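Local coordinates for protein naphthalene dioxygenase large subunit (PDB 2B1X) that forms the large subunit of a Rieske-type dioxygenase, pairing an iron-sulfur domain with a catalytic domain that binds a mononuclear iron, at residues Ala26-Pro31 and Ser378-Met383. Numbering follows the deposited sequence.
Sequences AIINDP and SITRVM
I28 lays its side chain over M383: CD1, at the end of the longer branch, comes to 3.8 Å from M383 CG, while the shorter branch carries CG2 to 4.1 Å from M383 CB. With CG1 beside the backbone N (chi1 -67°) and anti to the carbonyl carbon, the two branches spread along the methionine, and CD1 also arrives 4.2 Å from I379 CG2, the side chains of I28 and I379 crossing at about a right angle. At N29 the contact changes from apolar to polar. Its CG is anti to the backbone N (chi1 -179°), which extends the amide toward the helix, where ND2 donates to T380 O at 2.9 Å. The N-H...O angle of 159° shows a fairly straight bond, and the oxygen lies close to the amide plane of N29, yet the donor stands well above the carbonyl plane. The T380 methyl, CG2, packs 3.8 Å from the same ND2, whereas OG1 bonds to W376 O and N202 N. A water makes the second polar link, accepting from N29 N at 3.0 Å and donating to M383 O at 2.7 Å. The two carbonyls that accept, T380 O and M383 O, lie in the last turn of helix 369-382 and just after it; the helix ends at 382, which is consistent with these carbonyls taking a donor from the loop and from the water. L205 of helix 204-212 packs on I379 and T380, and Y110 of the second subunit packs on I379. The contact thus fastens the loop between strand 22-24 and helix 31-40 to the C-terminal end of helix 369-382, which carries the iron ligand D372 in the catalytic domain of a Rieske oxygenase large subunit.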
ATOM      1  N   ALA A  26       8.209 -24.041   5.943  1.00 13.66           N
ATOM      2  CA  ALA A  26       8.760 -22.720   6.138  1.00 13.45           C
ATOM      3  C   ALA A  26       9.319 -22.128   4.843  1.00 14.29           C
ATOM      4  O   ALA A  26       9.616 -20.934   4.798  1.00 14.79           O
ATOM      5  CB  ALA A  26       9.842 -22.752   7.192  1.00 14.08           C
ATOM      6  N   ILE A  27       9.431 -22.929   3.788  1.00 14.36           N
ATOM      7  CA  ILE A  27      10.051 -22.434   2.554  1.00 14.72           C
ATOM      8  C   ILE A  27       9.139 -21.587   1.662  1.00 14.27           C
ATOM      9  O   ILE A  27       9.634 -20.925   0.755  1.00 14.75           O
ATOM     10  CB  ILE A  27      10.656 -23.570   1.730  1.00 15.18           C
ATOM     11  CG1 ILE A  27       9.536 -24.422   1.120  1.00 15.56           C
ATOM     12  CG2 ILE A  27      11.651 -24.384   2.565  1.00 15.68           C
ATOM     13  CD1 ILE A  27      10.000 -25.312  -0.004  1.00 16.21           C
ATOM     14  N   ILE A  28       7.835 -21.581   1.932  1.00 13.99           N
ATOM     15  CA  ILE A  28       6.878 -20.942   1.045  1.00 14.19           C
ATOM     16  C   ILE A  28       6.792 -19.410   1.150  1.00 14.07           C
ATOM     17  O   ILE A  28       6.870 -18.698   0.137  1.00 14.15           O
ATOM     18  CB  ILE A  28       5.464 -21.595   1.191  1.00 14.24           C
ATOM     19  CG1 ILE A  28       5.494 -23.043   0.680  1.00 15.84           C
ATOM     20  CG2 ILE A  28       4.425 -20.805   0.418  1.00 12.80           C
ATOM     21  CD1 ILE A  28       4.303 -23.858   1.113  1.00 18.97           C
ATOM     22  N   ASN A  29       6.599 -18.915   2.362  1.00 13.11           N
ATOM     23  CA  ASN A  29       6.375 -17.492   2.578  1.00 12.55           C
ATOM     24  C   ASN A  29       7.178 -17.028   3.802  1.00 12.39           C
ATOM     25  O   ASN A  29       6.682 -17.076   4.926  1.00 13.49           O
ATOM     26  CB  ASN A  29       4.877 -17.246   2.783  1.00 11.69           C
ATOM     27  CG  ASN A  29       4.547 -15.793   2.997  1.00 12.53           C
ATOM     28  OD1 ASN A  29       5.433 -14.918   2.925  1.00 13.23           O
ATOM     29  ND2 ASN A  29       3.283 -15.511   3.309  1.00  9.55           N
ATOM     30  N   ASP A  30       8.415 -16.614   3.578  1.00 12.53           N
ATOM     31  CA  ASP A  30       9.296 -16.164   4.661  1.00 13.01           C
ATOM     32  C   ASP A  30      10.292 -15.102   4.175  1.00 12.82           C
ATOM     33  O   ASP A  30      10.981 -15.342   3.200  1.00 11.77           O
ATOM     34  CB  ASP A  30      10.040 -17.378   5.220  1.00 12.91           C
ATOM     35  CG  ASP A  30      10.850 -17.033   6.435  1.00 15.42           C
ATOM     36  OD1 ASP A  30      12.069 -16.808   6.285  1.00 16.92           O
ATOM     37  OD2 ASP A  30      10.346 -16.917   7.564  1.00 16.93           O
ATOM     38  N   PRO A  31      10.408 -13.952   4.867  1.00 13.49           N
ATOM     39  CA  PRO A  31      11.298 -12.873   4.405  1.00 13.91           C
ATOM     40  C   PRO A  31      12.774 -13.324   4.284  1.00 13.99           C
ATOM     41  O   PRO A  31      13.426 -12.951   3.318  1.00 14.01           O
ATOM     42  CB  PRO A  31      11.156 -11.786   5.477  1.00 14.54           C
ATOM     43  CG  PRO A  31       9.924 -12.103   6.208  1.00 14.99           C
ATOM     44  CD  PRO A  31       9.729 -13.599   6.124  1.00 13.84           C
ATOM     45  N   SER A 378      -4.083 -18.372  -1.489  1.00 11.39           N
ATOM     46  CA  SER A 378      -4.583 -18.924  -0.233  1.00 12.29           C
ATOM     47  C   SER A 378      -3.489 -19.659   0.582  1.00 11.79           C
ATOM     48  O   SER A 378      -3.365 -19.417   1.793  1.00 11.67           O
ATOM     49  CB  SER A 378      -5.757 -19.879  -0.519  1.00 10.76           C
ATOM     50  OG  SER A 378      -6.109 -20.618   0.639  1.00 15.58           O
ATOM     51  N   ILE A 379      -2.753 -20.582  -0.071  1.00 11.51           N
ATOM     52  CA  ILE A 379      -1.648 -21.300   0.578  1.00 11.06           C
ATOM     53  C   ILE A 379      -0.651 -20.291   1.134  1.00 10.52           C
ATOM     54  O   ILE A 379      -0.227 -20.382   2.309  1.00 10.37           O
ATOM     55  CB  ILE A 379      -0.892 -22.153  -0.456  1.00 11.93           C
ATOM     56  CG1 ILE A 379      -1.780 -23.249  -1.035  1.00 10.14           C
ATOM     57  CG2 ILE A 379       0.381 -22.782   0.161  1.00 10.15           C
ATOM     58  CD1 ILE A 379      -1.098 -23.968  -2.195  1.00  9.21           C
ATOM     59  N   THR A 380      -0.301 -19.303   0.303  1.00 10.52           N
ATOM     60  CA  THR A 380       0.733 -18.325   0.683  1.00 11.03           C
ATOM     61  C   THR A 380       0.347 -17.584   1.952  1.00 11.18           C
ATOM     62  O   THR A 380       1.161 -17.407   2.820  1.00 12.04           O
ATOM     63  CB  THR A 380       0.924 -17.333  -0.491  1.00 10.58           C
ATOM     64  OG1 THR A 380       1.514 -18.068  -1.573  1.00 10.93           O
ATOM     65  CG2 THR A 380       1.982 -16.268  -0.148  1.00 10.79           C
ATOM     66  N   ARG A 381      -0.906 -17.142   2.042  1.00 11.11           N
ATOM     67  CA  ARG A 381      -1.378 -16.406   3.206  1.00 12.39           C
ATOM     68  C   ARG A 381      -1.256 -17.216   4.496  1.00 12.91           C
ATOM     69  O   ARG A 381      -0.707 -16.742   5.484  1.00 13.39           O
ATOM     70  CB  ARG A 381      -2.840 -15.978   3.033  1.00 12.64           C
ATOM     71  CG  ARG A 381      -3.392 -15.192   4.249  1.00 15.35           C
ATOM     72  CD  ARG A 381      -4.731 -14.566   4.016  1.00 20.02           C
ATOM     73  NE  ARG A 381      -5.123 -13.761   5.172  1.00 24.90           N
ATOM     74  CZ  ARG A 381      -6.373 -13.695   5.628  1.00 24.42           C
ATOM     75  NH1 ARG A 381      -7.325 -14.377   5.007  1.00 22.42           N
ATOM     76  NH2 ARG A 381      -6.655 -12.949   6.694  1.00 25.20           N
ATOM     77  N   VAL A 382      -1.812 -18.412   4.482  1.00 12.59           N
ATOM     78  CA  VAL A 382      -1.856 -19.185   5.684  1.00 14.00           C
ATOM     79  C   VAL A 382      -0.441 -19.754   6.030  1.00 13.92           C
ATOM     80  O   VAL A 382      -0.127 -19.980   7.203  1.00 12.33           O
ATOM     81  CB  VAL A 382      -3.077 -20.168   5.660  1.00 14.94           C
ATOM     82  CG1 VAL A 382      -2.797 -21.462   4.867  1.00 13.40           C
ATOM     83  CG2 VAL A 382      -3.567 -20.450   7.073  1.00 18.58           C
ATOM     84  N   MET A 383       0.436 -19.851   5.019  1.00 13.77           N
ATOM     85  CA  MET A 383       1.816 -20.264   5.229  1.00 13.68           C
ATOM     86  C   MET A 383       2.776 -19.211   5.770  1.00 14.03           C
ATOM     87  O   MET A 383       3.961 -19.526   5.987  1.00 13.08           O
ATOM     88  CB  MET A 383       2.413 -20.934   3.977  1.00 14.88           C
ATOM     89  CG  MET A 383       1.869 -22.353   3.637  1.00 17.13           C
ATOM     90  SD  MET A 383       1.810 -23.630   4.938  1.00 25.42           S
ATOM     91  CE  MET A 383       3.175 -23.140   5.926  1.00 20.82           C
TER
HETATM   92  O   HOH W   1       6.129 -20.638   4.719  1.00 18.20           O